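Long-range contact in cell death abnormality protein 2 (Caenorhabditis elegans, PDB 3QWX), which is a Crk-family SH2-SH3 signalling adaptor that binds CED-5 and is required for engulfment of cell corpses and for cell migration: residues A[14-19]-A[111-116]. Numbering follows the deposited sequence.
Sequences FYFPGM and AAYKKP
Phe16 points its ring at the chain of residues 113-115 and meets three groups there. Its CZ lies 3.8 Å from Tyr113 O, which sits at the ring edge, in the ring plane. The same CZ is 4.1 Å from Tyr113 CD2. The two side chains cross at about a right angle, and Phe16 CZ also lies near the plane of the tyrosine ring, at its edge. Lys115 runs past Phe16 in the opposite direction, its chain extended beyond CG. This brings its CE to 3.7 Å from Phe16 CE2. The aliphatic part of the lysine does the packing, and NZ goes on to a salt bridge with Glu155. Met19 adds its methyl, with CE 4.2 Å from Lys115 CE. A type I turn from Phe16 to Met19, closed by Met19 N to Phe16 O at 3.1 Å, brings the methionine back to this side.

Further along, Phe14 CD2 touches Ala112 CB at 3.5 Å. A chi1 of 44° swings the ring between its own N and C, placing CG and CD2, with CB, against the alanine methyl. Both segments are held by strand 37-42: backbone hydrogen bonds join Phe14 and Phe16 to Met40, Ala111 to Gly36 and Phe38, and Tyr113 to Phe38. The two segments follow one another along the same edge, both parallel to it, and touch through side chains. In this central sheet of an SH2 domain, the short first and last strands share one edge of the central strand. The last one leads towards the SH3 domain, which Lys115 contacts through Glu155.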
loop_
_atom_site.group_PDB
_atom_site.type_symbol
_atom_site.label_atom_id
_atom_site.label_comp_id
_atom_site.label_asym_id
_atom_site.label_seq_id
_atom_site.Cartn_x
_atom_site.Cartn_y
_atom_site.Cartn_z
ATOM N N PHE A 14 2.507 1.802 -1.537
ATOM C CA PHE A 14 1.144 1.959 -1.008
ATOM C C PHE A 14 0.341 0.654 -0.994
ATOM O O PHE A 14 -0.895 0.652 -1.065
ATOM C CB PHE A 14 0.380 3.142 -1.607
ATOM C CG PHE A 14 0.500 3.288 -3.097
ATOM C CD1 PHE A 14 -0.252 2.497 -3.948
ATOM C CD2 PHE A 14 1.315 4.272 -3.641
ATOM C CE1 PHE A 14 -0.169 2.663 -5.337
ATOM C CE2 PHE A 14 1.404 4.450 -5.023
ATOM C CZ PHE A 14 0.666 3.638 -5.868
ATOM N N TYR A 15 1.085 -0.446 -0.865
ATOM C CA TYR A 15 0.547 -1.801 -0.828
ATOM C C TYR A 15 0.610 -2.321 0.617
ATOM O O TYR A 15 1.638 -2.189 1.283
ATOM C CB TYR A 15 1.357 -2.681 -1.790
ATOM C CG TYR A 15 1.156 -4.171 -1.644
ATOM C CD1 TYR A 15 -0.098 -4.740 -1.756
ATOM C CD2 TYR A 15 2.236 -5.008 -1.416
ATOM C CE1 TYR A 15 -0.275 -6.106 -1.621
ATOM C CE2 TYR A 15 2.074 -6.372 -1.289
ATOM C CZ TYR A 15 0.818 -6.918 -1.392
ATOM O OH TYR A 15 0.660 -8.281 -1.258
ATOM N N PHE A 16 -0.499 -2.874 1.106
ATOM C CA PHE A 16 -0.612 -3.269 2.505
ATOM C C PHE A 16 -0.922 -4.766 2.625
ATOM O O PHE A 16 -2.072 -5.167 2.794
ATOM C CB PHE A 16 -1.670 -2.425 3.224
ATOM C CG PHE A 16 -1.327 -0.955 3.304
ATOM C CD1 PHE A 16 -1.585 -0.101 2.232
ATOM C CD2 PHE A 16 -0.743 -0.432 4.442
ATOM C CE1 PHE A 16 -1.254 1.253 2.300
ATOM C CE2 PHE A 16 -0.424 0.915 4.524
ATOM C CZ PHE A 16 -0.678 1.764 3.446
ATOM N N PRO A 17 0.127 -5.597 2.540
ATOM C CA PRO A 17 0.040 -7.063 2.541
ATOM C C PRO A 17 -0.717 -7.642 3.750
ATOM O O PRO A 17 -1.398 -8.656 3.607
ATOM C CB PRO A 17 1.508 -7.507 2.567
ATOM C CG PRO A 17 2.301 -6.318 2.146
ATOM C CD PRO A 17 1.519 -5.113 2.556
ATOM N N GLY A 18 -0.620 -7.012 4.914
ATOM C CA GLY A 18 -1.309 -7.542 6.085
ATOM C C GLY A 18 -2.790 -7.211 6.220
ATOM O O GLY A 18 -3.511 -7.835 7.006
ATOM N N MET A 19 -3.258 -6.244 5.436
ATOM C CA MET A 19 -4.578 -5.645 5.648
ATOM C C MET A 19 -5.743 -6.408 5.013
ATOM O O MET A 19 -5.662 -6.854 3.862
ATOM C CB MET A 19 -4.552 -4.211 5.119
ATOM C CG MET A 19 -5.683 -3.329 5.589
ATOM S SD MET A 19 -5.527 -1.717 4.807
ATOM C CE MET A 19 -4.186 -0.998 5.759
ATOM N N ALA A 111 -4.489 10.338 -4.068
ATOM C CA ALA A 111 -3.415 10.222 -3.084
ATOM C C ALA A 111 -3.385 8.853 -2.409
ATOM O O ALA A 111 -4.412 8.318 -2.020
ATOM C CB ALA A 111 -3.533 11.320 -2.043
ATOM N N ALA A 112 -2.191 8.299 -2.274
ATOM C CA ALA A 112 -1.994 7.053 -1.543
ATOM C C ALA A 112 -2.292 7.257 -0.048
ATOM O O ALA A 112 -1.848 8.245 0.562
ATOM C CB ALA A 112 -0.567 6.565 -1.731
ATOM N N TYR A 113 -3.057 6.331 0.527
ATOM C CA TYR A 113 -3.293 6.301 1.971
ATOM C C TYR A 113 -1.968 6.150 2.724
ATOM O O TYR A 113 -1.090 5.402 2.295
ATOM C CB TYR A 113 -4.218 5.130 2.354
ATOM C CG TYR A 113 -4.469 5.075 3.839
ATOM C CD1 TYR A 113 -5.348 5.968 4.440
ATOM C CD2 TYR A 113 -3.811 4.154 4.650
ATOM C CE1 TYR A 113 -5.572 5.944 5.806
ATOM C CE2 TYR A 113 -4.026 4.123 6.018
ATOM C CZ TYR A 113 -4.912 5.023 6.591
ATOM O OH TYR A 113 -5.148 5.008 7.951
ATOM N N LYS A 114 -1.833 6.860 3.841
ATOM C CA LYS A 114 -0.652 6.752 4.698
ATOM C C LYS A 114 -1.100 6.701 6.153
ATOM O O LYS A 114 -1.886 7.545 6.600
ATOM C CB LYS A 114 0.309 7.946 4.504
ATOM C CG LYS A 114 0.886 8.089 3.097
ATOM C CD LYS A 114 2.005 9.130 3.052
ATOM C CE LYS A 114 3.265 8.646 3.786
ATOM N NZ LYS A 114 4.330 9.696 3.940
ATOM N N LYS A 115 -0.596 5.721 6.892
ATOM C CA LYS A 115 -0.854 5.655 8.325
ATOM C C LYS A 115 -0.137 6.789 9.037
ATOM O O LYS A 115 0.950 7.187 8.621
ATOM C CB LYS A 115 -0.385 4.318 8.890
ATOM C CG LYS A 115 -1.040 3.104 8.241
ATOM C CD LYS A 115 -0.557 1.826 8.892
ATOM C CE LYS A 115 -1.117 0.594 8.190
ATOM N NZ LYS A 115 -0.812 -0.664 8.928
ATOM N N PRO A 116 -0.747 7.313 10.115
ATOM C CA PRO A 116 -0.168 8.384 10.939
ATOM C C PRO A 116 1.079 7.903 11.688
ATOM O O PRO A 116 1.226 6.713 11.963
ATOM C CB PRO A 116 -1.279 8.699 11.951
ATOM C CG PRO A 116 -2.517 8.047 11.411
ATOM C CD PRO A 116 -2.078 6.896 10.597
#